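PDB 6AHI: cysteine synthase from Helicobacter pylori, which catalyses the pyridoxal 5'-phosphate-dependent formation of L-cysteine and acetate from O-acetyl-L-serine and hydrogen sulfide, and has cystathionine beta-synthase activity. Local coordinates for residues A[70-75]-A[143-148]; A[154-159]-A[182-187]; A[174-179]-A[288-293]. All coordinates share one frame; numbering follows the deposited sequence.

Contact 1 of 3, residues A[70-75]-A[143-148]; sequences IEPTAG and LPLQFE
Glu71 reaches from strand 68-72 to the turn of 143-148 and grips two successive backbone N-H groups with one carboxylate. Its CB leaves the strand with CG anti to the backbone N (chi1 -173°), and a bend at chi2 (62°) then swings the acid toward the turn. Glu71 CG passes Gln146 NE2 at 4.1 Å. Beyond CD the two oxygens divide the work: Glu71 OE1 accepts from Leu145 N at 3.0 Å, on the syn side but by a bent bond, while Glu71 OE2 uses its syn lone pair for a nearly straight 2.9 Å bond from Gln146 N. Glutamate suits the place because its two acceptors match two adjacent donors. The Gln146 amide plane is turned 35° from the carboxylate, and Gln146 OE1 is hydrogen-bonded to Thr77. Apolar contacts flank the acid: Pro72 CG meets Leu145 CD2 at 4.1 Å, and Leu143 CD1 lies against Ile70 CB. The carboxylate thus ties the loop after edge strand 141-142 to strand 68-72, and this loop carries Phe147 to Ser181, probably a pyridoxal-phosphate ligand. Strand 68-72 runs between strands 91-97 and 141-142 of the parallel sheet; helix 123-137 packs on Pro72, Leu143 and Leu145, and helix 48-60 on Pro144 and Gln146.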
ATOM      1  N   ILE A  70       2.207 -22.656  11.559  1.00 57.87           N
ATOM      2  CA  ILE A  70       1.106 -22.279  12.445  1.00 59.66           C
ATOM      3  C   ILE A  70       1.552 -21.098  13.319  1.00 57.64           C
ATOM      4  O   ILE A  70       2.592 -21.173  13.930  1.00 59.10           O
ATOM      5  CB  ILE A  70       0.698 -23.473  13.323  1.00 64.56           C
ATOM      6  CG1 ILE A  70       0.559 -24.772  12.518  1.00 67.62           C
ATOM      7  CG2 ILE A  70      -0.562 -23.153  14.113  1.00 65.75           C
ATOM      8  CD1 ILE A  70       0.138 -25.955  13.333  1.00 72.23           C
ATOM      9  N   GLU A  71       0.735 -20.045  13.421  1.00 55.44           N
ATOM     10  CA  GLU A  71       1.047 -18.902  14.289  1.00 56.15           C
ATOM     11  C   GLU A  71      -0.238 -18.264  14.815  1.00 57.65           C
ATOM     12  O   GLU A  71      -1.165 -18.022  14.049  1.00 56.23           O
ATOM     13  CB  GLU A  71       1.912 -17.891  13.534  1.00 54.34           C
ATOM     14  CG  GLU A  71       2.433 -16.741  14.377  1.00 56.14           C
ATOM     15  CD  GLU A  71       3.355 -17.079  15.543  1.00 58.79           C
ATOM     16  OE1 GLU A  71       3.446 -18.289  15.930  1.00 62.29           O
ATOM     17  OE2 GLU A  71       3.981 -16.121  16.086  1.00 56.18           O
ATOM     18  N   PRO A  72      -0.343 -17.955  16.136  1.00 58.63           N
ATOM     19  CA  PRO A  72      -1.373 -17.038  16.631  1.00 56.91           C
ATOM     20  C   PRO A  72      -0.980 -15.592  16.290  1.00 53.05           C
ATOM     21  O   PRO A  72       0.180 -15.230  16.426  1.00 51.49           O
ATOM     22  CB  PRO A  72      -1.357 -17.291  18.146  1.00 59.93           C
ATOM     23  CG  PRO A  72       0.101 -17.604  18.414  1.00 59.67           C
ATOM     24  CD  PRO A  72       0.526 -18.443  17.220  1.00 60.92           C
ATOM     25  N   THR A  73      -1.928 -14.785  15.814  1.00 51.24           N
ATOM     26  CA  THR A  73      -1.606 -13.415  15.391  1.00 49.99           C
ATOM     27  C   THR A  73      -2.880 -12.575  15.459  1.00 49.50           C
ATOM     28  O   THR A  73      -3.954 -13.087  15.355  1.00 51.40           O
ATOM     29  CB  THR A  73      -0.918 -13.375  14.010  1.00 48.28           C
ATOM     30  OG1 THR A  73      -0.797 -12.052  13.483  1.00 45.01           O
ATOM     31  CG2 THR A  73      -1.648 -14.176  12.962  1.00 48.48           C
ATOM     32  N   ALA A  74      -2.705 -11.279  15.708  1.00 54.13           N
ATOM     33  CA  ALA A  74      -3.771 -10.288  15.604  1.00 55.55           C
ATOM     34  C   ALA A  74      -3.684  -9.584  14.241  1.00 52.05           C
ATOM     35  O   ALA A  74      -4.429  -8.633  14.007  1.00 54.30           O
ATOM     36  CB  ALA A  74      -3.708  -9.319  16.776  1.00 58.72           C
ATOM     37  N   GLY A  75      -2.799 -10.048  13.343  1.00 46.92           N
ATOM     38  CA  GLY A  75      -3.020  -9.781  11.917  1.00 45.58           C
ATOM     39  C   GLY A  75      -1.757  -9.740  11.067  1.00 41.05           C
ATOM     40  O   GLY A  75      -1.633 -10.538  10.095  1.00 40.02           O
ATOM     41  N   LEU A 143       5.892 -23.713  14.661  1.00 65.39           N
ATOM     42  CA  LEU A 143       5.134 -22.777  15.489  1.00 66.90           C
ATOM     43  C   LEU A 143       6.124 -21.728  15.993  1.00 64.96           C
ATOM     44  O   LEU A 143       6.797 -21.934  17.008  1.00 66.56           O
ATOM     45  CB  LEU A 143       4.447 -23.555  16.621  1.00 70.27           C
ATOM     46  CG  LEU A 143       3.472 -22.785  17.525  1.00 72.04           C
ATOM     47  CD1 LEU A 143       2.378 -22.064  16.744  1.00 71.87           C
ATOM     48  CD2 LEU A 143       2.839 -23.725  18.551  1.00 76.28           C
ATOM     49  N   PRO A 144       6.287 -20.594  15.276  1.00 60.78           N
ATOM     50  CA  PRO A 144       7.291 -19.601  15.646  1.00 59.45           C
ATOM     51  C   PRO A 144       7.125 -19.090  17.085  1.00 60.79           C
ATOM     52  O   PRO A 144       8.123 -18.921  17.778  1.00 63.91           O
ATOM     53  CB  PRO A 144       7.083 -18.439  14.662  1.00 56.70           C
ATOM     54  CG  PRO A 144       6.320 -19.039  13.504  1.00 57.24           C
ATOM     55  CD  PRO A 144       5.546 -20.218  14.062  1.00 59.39           C
ATOM     56  N   LEU A 145       5.876 -18.854  17.508  1.00 60.42           N
ATOM     57  CA  LEU A 145       5.560 -18.120  18.755  1.00 59.43           C
ATOM     58  C   LEU A 145       6.456 -16.889  18.849  1.00 56.57           C
ATOM     59  O   LEU A 145       7.401 -16.861  19.636  1.00 54.74           O
ATOM     60  CB  LEU A 145       5.717 -19.041  19.965  1.00 63.10           C
ATOM     61  CG  LEU A 145       4.645 -20.125  20.040  1.00 65.26           C
ATOM     62  CD1 LEU A 145       4.930 -21.122  21.167  1.00 68.56           C
ATOM     63  CD2 LEU A 145       3.258 -19.508  20.210  1.00 64.51           C
ATOM     64  N   GLN A 146       6.142 -15.916  17.990  1.00 51.53           N
ATOM     65  CA  GLN A 146       6.897 -14.691  17.849  1.00 51.97           C
ATOM     66  C   GLN A 146       7.083 -14.019  19.220  1.00 49.50           C
ATOM     67  O   GLN A 146       8.111 -13.407  19.471  1.00 45.44           O
ATOM     68  CB  GLN A 146       6.203 -13.742  16.855  1.00 50.84           C
ATOM     69  CG  GLN A 146       4.914 -13.119  17.394  1.00 53.79           C
ATOM     70  CD  GLN A 146       4.040 -12.526  16.316  1.00 58.12           C
ATOM     71  OE1 GLN A 146       4.433 -11.563  15.651  1.00 58.49           O
ATOM     72  NE2 GLN A 146       2.843 -13.087  16.137  1.00 60.95           N
ATOM     73  N   PHE A 147       6.084 -14.145  20.102  1.00 53.53           N
ATOM     74  CA  PHE A 147       6.052 -13.407  21.371  1.00 56.91           C
ATOM     75  C   PHE A 147       7.118 -13.917  22.350  1.00 56.34           C
ATOM     76  O   PHE A 147       7.435 -13.222  23.307  1.00 54.21           O
ATOM     77  CB  PHE A 147       4.650 -13.433  21.978  1.00 65.55           C
ATOM     78  CG  PHE A 147       3.634 -12.770  21.092  1.00 72.82           C
ATOM     79  CD1 PHE A 147       3.628 -11.388  20.924  1.00 73.49           C
ATOM     80  CD2 PHE A 147       2.748 -13.541  20.351  1.00 81.20           C
ATOM     81  CE1 PHE A 147       2.719 -10.789  20.061  1.00 76.48           C
ATOM     82  CE2 PHE A 147       1.831 -12.940  19.498  1.00 85.44           C
ATOM     83  CZ  PHE A 147       1.822 -11.565  19.354  1.00 82.99           C
ATOM     84  N   GLU A 148       7.707 -15.093  22.101  1.00 56.07           N
ATOM     85  CA  GLU A 148       8.793 -15.574  22.959  1.00 57.61           C
ATOM     86  C   GLU A 148      10.012 -16.027  22.145  1.00 54.48           C
ATOM     87  O   GLU A 148      11.040 -16.346  22.720  1.00 55.05           O
ATOM     88  CB  GLU A 148       8.299 -16.689  23.883  1.00 60.60           C
ATOM     89  CG  GLU A 148       7.645 -17.861  23.172  1.00 63.72           C
ATOM     90  CD  GLU A 148       7.332 -19.049  24.080  1.00 70.30           C
ATOM     91  OE1 GLU A 148       7.136 -18.839  25.295  1.00 73.81           O
ATOM     92  OE2 GLU A 148       7.295 -20.192  23.582  1.00 71.27           O
TER

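Contact 2 of 3, residues A[154-159]-A[182-187]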
ATOM      1  N   ALA A 154      15.824 -10.971  16.333  1.00 34.78           N
ATOM      2  CA  ALA A 154      16.957 -11.247  15.439  1.00 35.18           C
ATOM      3  C   ALA A 154      16.624 -10.835  14.013  1.00 34.48           C
ATOM      4  O   ALA A 154      17.526 -10.375  13.249  1.00 33.37           O
ATOM      5  CB  ALA A 154      17.342 -12.688  15.458  1.00 38.24           C
ATOM      6  N   ALA A 155      15.355 -11.003  13.628  1.00 33.74           N
ATOM      7  CA  ALA A 155      14.982 -10.647  12.239  1.00 33.98           C
ATOM      8  C   ALA A 155      15.329  -9.189  11.942  1.00 32.18           C
ATOM      9  O   ALA A 155      15.836  -8.834  10.827  1.00 29.86           O
ATOM     10  CB  ALA A 155      13.520 -10.892  12.019  1.00 33.79           C
ATOM     11  N   TYR A 156      15.017  -8.322  12.915  1.00 31.68           N
ATOM     12  CA  TYR A 156      15.195  -6.882  12.698  1.00 29.58           C
ATOM     13  C   TYR A 156      16.678  -6.518  12.778  1.00 29.48           C
ATOM     14  O   TYR A 156      17.175  -5.646  12.020  1.00 28.10           O
ATOM     15  CB  TYR A 156      14.301  -6.084  13.644  1.00 29.11           C
ATOM     16  CG  TYR A 156      12.848  -6.439  13.489  1.00 30.31           C
ATOM     17  CD1 TYR A 156      12.110  -5.954  12.420  1.00 29.19           C
ATOM     18  CD2 TYR A 156      12.237  -7.326  14.358  1.00 31.13           C
ATOM     19  CE1 TYR A 156      10.793  -6.338  12.224  1.00 30.21           C
ATOM     20  CE2 TYR A 156      10.911  -7.688  14.199  1.00 33.86           C
ATOM     21  CZ  TYR A 156      10.188  -7.201  13.117  1.00 32.47           C
ATOM     22  OH  TYR A 156       8.869  -7.539  12.959  1.00 33.74           O
ATOM     23  N   TYR A 157      17.377  -7.178  13.698  1.00 31.69           N
ATOM     24  CA  TYR A 157      18.795  -7.037  13.869  1.00 33.53           C
ATOM     25  C   TYR A 157      19.529  -7.264  12.545  1.00 33.82           C
ATOM     26  O   TYR A 157      20.502  -6.585  12.270  1.00 34.36           O
ATOM     27  CB  TYR A 157      19.290  -7.988  14.950  1.00 35.54           C
ATOM     28  CG  TYR A 157      20.776  -7.925  15.183  1.00 37.60           C
ATOM     29  CD1 TYR A 157      21.330  -7.019  16.072  1.00 37.97           C
ATOM     30  CD2 TYR A 157      21.635  -8.770  14.500  1.00 40.28           C
ATOM     31  CE1 TYR A 157      22.702  -6.965  16.283  1.00 41.48           C
ATOM     32  CE2 TYR A 157      23.004  -8.738  14.709  1.00 42.31           C
ATOM     33  CZ  TYR A 157      23.544  -7.819  15.591  1.00 42.60           C
ATOM     34  OH  TYR A 157      24.894  -7.777  15.780  1.00 45.86           O
ATOM     35  N   HIS A 158      19.063  -8.233  11.743  1.00 37.10           N
ATOM     36  CA  HIS A 158      19.768  -8.695  10.532  1.00 37.10           C
ATOM     37  C   HIS A 158      19.296  -7.975   9.257  1.00 35.97           C
ATOM     38  O   HIS A 158      19.995  -8.038   8.257  1.00 35.26           O
ATOM     39  CB  HIS A 158      19.650 -10.223  10.405  1.00 40.98           C
ATOM     40  CG  HIS A 158      20.576 -10.967  11.330  1.00 43.62           C
ATOM     41  ND1 HIS A 158      21.940 -10.871  11.207  1.00 46.54           N
ATOM     42  CD2 HIS A 158      20.358 -11.786  12.387  1.00 46.35           C
ATOM     43  CE1 HIS A 158      22.530 -11.619  12.126  1.00 49.23           C
ATOM     44  NE2 HIS A 158      21.578 -12.178  12.875  1.00 48.17           N
ATOM     45  N   THR A 159      18.123  -7.327   9.268  1.00 32.84           N
ATOM     46  CA  THR A 159      17.486  -6.824   8.033  1.00 32.94           C
ATOM     47  C   THR A 159      17.249  -5.317   8.153  1.00 30.42           C
ATOM     48  O   THR A 159      17.975  -4.521   7.568  1.00 31.99           O
ATOM     49  CB  THR A 159      16.200  -7.612   7.720  1.00 34.68           C
ATOM     50  OG1 THR A 159      15.227  -7.434   8.759  1.00 35.14           O
ATOM     51  CG2 THR A 159      16.467  -9.089   7.524  1.00 37.27           C
ATOM     52  N   GLY A 182       7.651  -6.580  21.179  1.00 36.80           N
ATOM     53  CA  GLY A 182       8.941  -6.020  21.552  1.00 35.56           C
ATOM     54  C   GLY A 182      10.065  -6.382  20.590  1.00 32.74           C
ATOM     55  O   GLY A 182      11.177  -5.930  20.783  1.00 32.71           O
ATOM     56  N   GLY A 183       9.807  -7.223  19.589  1.00 31.77           N
ATOM     57  CA  GLY A 183      10.853  -7.688  18.666  1.00 31.73           C
ATOM     58  C   GLY A 183      11.468  -6.564  17.833  1.00 31.58           C
ATOM     59  O   GLY A 183      12.687  -6.454  17.729  1.00 32.34           O
ATOM     60  N   THR A 184      10.627  -5.743  17.200  1.00 29.82           N
ATOM     61  CA  THR A 184      11.130  -4.642  16.340  1.00 29.62           C
ATOM     62  C   THR A 184      12.082  -3.750  17.137  1.00 29.30           C
ATOM     63  O   THR A 184      13.223  -3.479  16.700  1.00 29.57           O
ATOM     64  CB  THR A 184      10.003  -3.777  15.770  1.00 28.08           C
ATOM     65  OG1 THR A 184       9.135  -4.580  14.977  1.00 28.85           O
ATOM     66  CG2 THR A 184      10.507  -2.662  14.875  1.00 28.37           C
ATOM     67  N   PHE A 185      11.601  -3.315  18.312  1.00 29.37           N
ATOM     68  CA  PHE A 185      12.337  -2.411  19.173  1.00 27.57           C
ATOM     69  C   PHE A 185      13.647  -3.059  19.629  1.00 28.41           C
ATOM     70  O   PHE A 185      14.719  -2.478  19.465  1.00 27.64           O
ATOM     71  CB  PHE A 185      11.481  -2.002  20.373  1.00 29.13           C
ATOM     72  CG  PHE A 185      12.184  -1.132  21.375  1.00 30.54           C
ATOM     73  CD1 PHE A 185      12.617   0.123  21.020  1.00 30.19           C
ATOM     74  CD2 PHE A 185      12.419  -1.575  22.671  1.00 32.12           C
ATOM     75  CE1 PHE A 185      13.278   0.928  21.934  1.00 32.48           C
ATOM     76  CE2 PHE A 185      13.069  -0.767  23.587  1.00 32.16           C
ATOM     77  CZ  PHE A 185      13.470   0.498  23.221  1.00 31.31           C
ATOM     78  N   ALA A 186      13.567  -4.278  20.158  1.00 28.70           N
ATOM     79  CA  ALA A 186      14.718  -4.929  20.752  1.00 29.56           C
ATOM     80  C   ALA A 186      15.787  -5.275  19.710  1.00 28.81           C
ATOM     81  O   ALA A 186      16.982  -5.153  19.986  1.00 28.81           O
ATOM     82  CB  ALA A 186      14.298  -6.184  21.499  1.00 31.83           C
ATOM     83  N   GLY A 187      15.364  -5.793  18.559  1.00 28.71           N
ATOM     84  CA  GLY A 187      16.283  -6.211  17.503  1.00 29.09           C
ATOM     85  C   GLY A 187      17.052  -5.032  16.905  1.00 27.73           C
ATOM     86  O   GLY A 187      18.293  -5.069  16.730  1.00 28.06           O
TER
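The Tyr156 ring lies over the first turn of helix 183-195, one face against Thr184. Thr184 CA stands 3.8 Å from the ring centroid, 21° off the normal, in a CH-pi contact. On this face Thr184 OG1 lies toward the rim, 3.4 Å from Tyr156 CZ. Gly183 O approaches Tyr156 CD2 obliquely at 3.5 Å. Next along, Gly187 brings bare backbone to the other helix: its CA is 4.3 Å from Tyr156 CB, and its O faces Tyr157 CA at 3.5 Å. Having no side chain, Gly187 lets its backbone lie against Tyr156 and Tyr157, consistent with the 7.4 Å approach of the two short axes, which cross at -50°. Farther out, polar bonds help to position the pair. Thr184 OG1 and Gly182 N hydrogen-bond to phosphate oxygens of the cofactor-modified lysine at position 46, so Thr184, which meets the Tyr156 ring, also belongs to the phosphate-binding turn. A chi1 of 179° swings the Tyr157 ring away from its own backbone N and along helix 183-195, where Tyr157 OH is hydrogen-bonded to Glu194 and the ring meets Tyr191 edge-to-face. Helix 151-158 packs on both helix 183-195 and helix 48-60, whose Leu49 touches Tyr156 and whose Tyr52 touches Ala154 and Ala155.

Contact 3 of 3, residues A[174-179]-A[288-293]; sequences SFVAGI and VLTIFP
Two neighbouring parallel strands, 174-178 and 287-292, meet inside the mixed sheet of this fold type II pyridoxal-phosphate enzyme, just before the first of them runs into the glycine-rich phosphate-binding turn. Their short axes lie 4.7 Å apart and 20° from parallel. Two backbone bonds, both to or from Leu289, fix the register: Leu289 N gives to Ser174 O at 2.8 Å, and Leu289 O takes Val176 N at 2.9 Å.

Farther along, a side chain takes over. Thr290 OG1, with the hydroxyl trans to the backbone N (chi1 -169°), donates to Val176 O at 2.8 Å from above the carbonyl plane, while Ile291 N, buried here, has no partner in the model. Threonine suits this place because its hydroxyl reaches a carbonyl that the backbone of Ile291 does not. As the strands part, a water bridges them, accepting from Gly178 N and donating to Ile291 O.

On the face bearing Phe175 and Leu289, the Phe175 ring touches Leu289 and also reaches Ile291. Its CD1 meets Leu289 CD2 at 3.8 Å, and Ile291 CD1 comes in the ring plane to the edge, 3.6 Å from Phe175 CE1. The flat ring can thus touch two branched chains of the partner strand. On the other face Val176 CG2 packs on Val288 CG1 at 3.7 Å, two beta-branched residues, which suit extended strands, meeting across neighbouring strands. Ser174, on this same face, hydrogen-bonds through OG to Glu278 of helix 266-281.

Strand 174-178 is paired on its other side with 200-206, and 287-292 lies beside 31-36. Helix 183-195 covers the Phe175 face through Thr188 and Leu192, and helix 266-281 the Thr290 face.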
ATOM      1  N   SER A 174      18.683   9.252  19.134  1.00 20.71           N
ATOM      2  CA  SER A 174      17.670   8.479  19.796  1.00 21.49           C
ATOM      3  C   SER A 174      16.940   7.577  18.783  1.00 20.91           C
ATOM      4  O   SER A 174      16.758   7.916  17.605  1.00 19.02           O
ATOM      5  CB  SER A 174      16.714   9.419  20.512  1.00 23.91           C
ATOM      6  OG  SER A 174      15.732   8.651  21.227  1.00 28.76           O
ATOM      7  N   PHE A 175      16.470   6.431  19.300  1.00 20.75           N
ATOM      8  CA  PHE A 175      15.622   5.480  18.629  1.00 20.01           C
ATOM      9  C   PHE A 175      14.353   5.297  19.464  1.00 20.67           C
ATOM     10  O   PHE A 175      14.403   4.935  20.627  1.00 20.99           O
ATOM     11  CB  PHE A 175      16.335   4.148  18.430  1.00 21.19           C
ATOM     12  CG  PHE A 175      15.490   3.040  17.846  1.00 22.11           C
ATOM     13  CD1 PHE A 175      14.735   3.264  16.703  1.00 21.29           C
ATOM     14  CD2 PHE A 175      15.434   1.783  18.441  1.00 22.89           C
ATOM     15  CE1 PHE A 175      13.965   2.253  16.154  1.00 22.03           C
ATOM     16  CE2 PHE A 175      14.658   0.780  17.889  1.00 23.96           C
ATOM     17  CZ  PHE A 175      13.928   1.010  16.748  1.00 22.94           C
ATOM     18  N   VAL A 176      13.221   5.590  18.835  1.00 20.48           N
ATOM     19  CA  VAL A 176      11.928   5.597  19.440  1.00 22.97           C
ATOM     20  C   VAL A 176      11.048   4.644  18.640  1.00 23.42           C
ATOM     21  O   VAL A 176      10.864   4.887  17.443  1.00 23.60           O
ATOM     22  CB  VAL A 176      11.333   7.019  19.402  1.00 22.28           C
ATOM     23  CG1 VAL A 176       9.929   7.048  19.980  1.00 22.77           C
ATOM     24  CG2 VAL A 176      12.248   8.027  20.094  1.00 21.92           C
ATOM     25  N   ALA A 177      10.480   3.609  19.284  1.00 23.81           N
ATOM     26  CA  ALA A 177       9.682   2.642  18.536  1.00 24.17           C
ATOM     27  C   ALA A 177       8.605   2.024  19.433  1.00 25.27           C
ATOM     28  O   ALA A 177       8.842   1.817  20.636  1.00 24.66           O
ATOM     29  CB  ALA A 177      10.567   1.564  17.949  1.00 24.76           C
ATOM     30  N   GLY A 178       7.445   1.775  18.833  1.00 24.01           N
ATOM     31  CA  GLY A 178       6.339   1.082  19.475  1.00 25.51           C
ATOM     32  C   GLY A 178       6.705  -0.360  19.821  1.00 26.62           C
ATOM     33  O   GLY A 178       7.478  -1.017  19.107  1.00 25.53           O
ATOM     34  N   ILE A 179       6.128  -0.832  20.932  1.00 28.55           N
ATOM     35  CA  ILE A 179       6.320  -2.183  21.446  1.00 30.53           C
ATOM     36  C   ILE A 179       4.963  -2.881  21.474  1.00 31.40           C
ATOM     37  O   ILE A 179       4.023  -2.377  22.117  1.00 31.78           O
ATOM     38  CB  ILE A 179       6.947  -2.160  22.845  1.00 31.25           C
ATOM     39  CG1 ILE A 179       8.386  -1.653  22.798  1.00 29.27           C
ATOM     40  CG2 ILE A 179       6.835  -3.534  23.524  1.00 32.99           C
ATOM     41  CD1 ILE A 179       8.847  -1.089  24.099  1.00 28.63           C
ATOM     42  N   VAL A 288      16.371  11.983  15.570  1.00 17.05           N
ATOM     43  CA  VAL A 288      15.544  10.955  16.228  1.00 17.84           C
ATOM     44  C   VAL A 288      15.006   9.997  15.169  1.00 17.97           C
ATOM     45  O   VAL A 288      14.381  10.446  14.206  1.00 17.52           O
ATOM     46  CB  VAL A 288      14.405  11.595  17.039  1.00 18.48           C
ATOM     47  CG1 VAL A 288      13.468  10.560  17.631  1.00 19.67           C
ATOM     48  CG2 VAL A 288      14.957  12.498  18.129  1.00 19.52           C
ATOM     49  N   LEU A 289      15.269   8.694  15.330  1.00 17.08           N
ATOM     50  CA  LEU A 289      14.759   7.696  14.402  1.00 17.65           C
ATOM     51  C   LEU A 289      13.503   7.053  14.989  1.00 18.77           C
ATOM     52  O   LEU A 289      13.516   6.672  16.185  1.00 19.90           O
ATOM     53  CB  LEU A 289      15.825   6.633  14.193  1.00 18.79           C
ATOM     54  CG  LEU A 289      15.400   5.348  13.491  1.00 20.17           C
ATOM     55  CD1 LEU A 289      14.995   5.582  12.042  1.00 19.08           C
ATOM     56  CD2 LEU A 289      16.525   4.340  13.581  1.00 22.71           C
ATOM     57  N   THR A 290      12.470   6.885  14.158  1.00 17.98           N
ATOM     58  CA  THR A 290      11.293   6.070  14.532  1.00 18.93           C
ATOM     59  C   THR A 290      10.915   5.147  13.354  1.00 18.00           C
ATOM     60  O   THR A 290      11.472   5.207  12.290  1.00 16.82           O
ATOM     61  CB  THR A 290      10.168   6.967  15.070  1.00 19.78           C
ATOM     62  OG1 THR A 290       9.133   6.176  15.672  1.00 24.01           O
ATOM     63  CG2 THR A 290       9.552   7.815  13.985  1.00 18.67           C
ATOM     64  N   ILE A 291       9.930   4.282  13.587  1.00 17.98           N
ATOM     65  CA  ILE A 291       9.435   3.343  12.618  1.00 18.68           C
ATOM     66  C   ILE A 291       7.921   3.517  12.558  1.00 18.21           C
ATOM     67  O   ILE A 291       7.269   3.527  13.614  1.00 17.61           O
ATOM     68  CB  ILE A 291       9.809   1.891  12.994  1.00 21.52           C
ATOM     69  CG1 ILE A 291      11.325   1.690  13.008  1.00 22.97           C
ATOM     70  CG2 ILE A 291       9.132   0.890  12.063  1.00 21.17           C
ATOM     71  CD1 ILE A 291      11.721   0.570  13.898  1.00 27.58           C
ATOM     72  N   PHE A 292       7.390   3.612  11.341  1.00 17.83           N
ATOM     73  CA  PHE A 292       5.964   3.579  11.073  1.00 18.34           C
ATOM     74  C   PHE A 292       5.583   2.173  10.635  1.00 19.58           C
ATOM     75  O   PHE A 292       5.843   1.801   9.495  1.00 20.74           O
ATOM     76  CB  PHE A 292       5.585   4.602   9.998  1.00 17.92           C
ATOM     77  CG  PHE A 292       5.699   6.042  10.416  1.00 17.90           C
ATOM     78  CD1 PHE A 292       6.023   6.387  11.712  1.00 17.73           C
ATOM     79  CD2 PHE A 292       5.471   7.062   9.505  1.00 18.45           C
ATOM     80  CE1 PHE A 292       6.103   7.710  12.101  1.00 17.85           C
ATOM     81  CE2 PHE A 292       5.574   8.391   9.885  1.00 18.11           C
ATOM     82  CZ  PHE A 292       5.871   8.719  11.186  1.00 18.20           C
ATOM     83  N   PRO A 293       4.982   1.346  11.512  1.00 21.33           N
ATOM     84  CA  PRO A 293       4.829  -0.081  11.218  1.00 22.78           C
ATOM     85  C   PRO A 293       3.874  -0.521  10.094  1.00 23.15           C
ATOM     86  O   PRO A 293       4.206  -1.460   9.403  1.00 23.80           O
ATOM     87  CB  PRO A 293       4.402  -0.684  12.568  1.00 23.52           C
ATOM     88  CG  PRO A 293       4.888   0.299  13.590  1.00 23.09           C
ATOM     89  CD  PRO A 293       4.678   1.640  12.917  1.00 22.01           C
TER
HETATM   90  O   HOH W   1       7.200   2.041  15.936  1.00 21.96           O

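All three contacts are largely buried, but they belong to different parts of the fold. Contact 1 joins a strand of the four-stranded sheet to a loop, contact 3 lies in the mixed sheet on the opposite side of the chain's centre, about 22 Å away between centres, and contact 2 joins two helices. Contacts 2 and 3 hold consecutive elements, since strand 174-178 leads into helix 183-195; they touch where Thr184 CG2 meets Ile291 CD1 at 3.6 Å. Contact 1 touches neither. The chemistry follows place: a carboxylate pins an irregular loop in contact 1, glycine backbone and a ring face bring helices close in contact 2, and backbone strand bonds, supplemented by a threonine hydroxyl and a water, build contact 3.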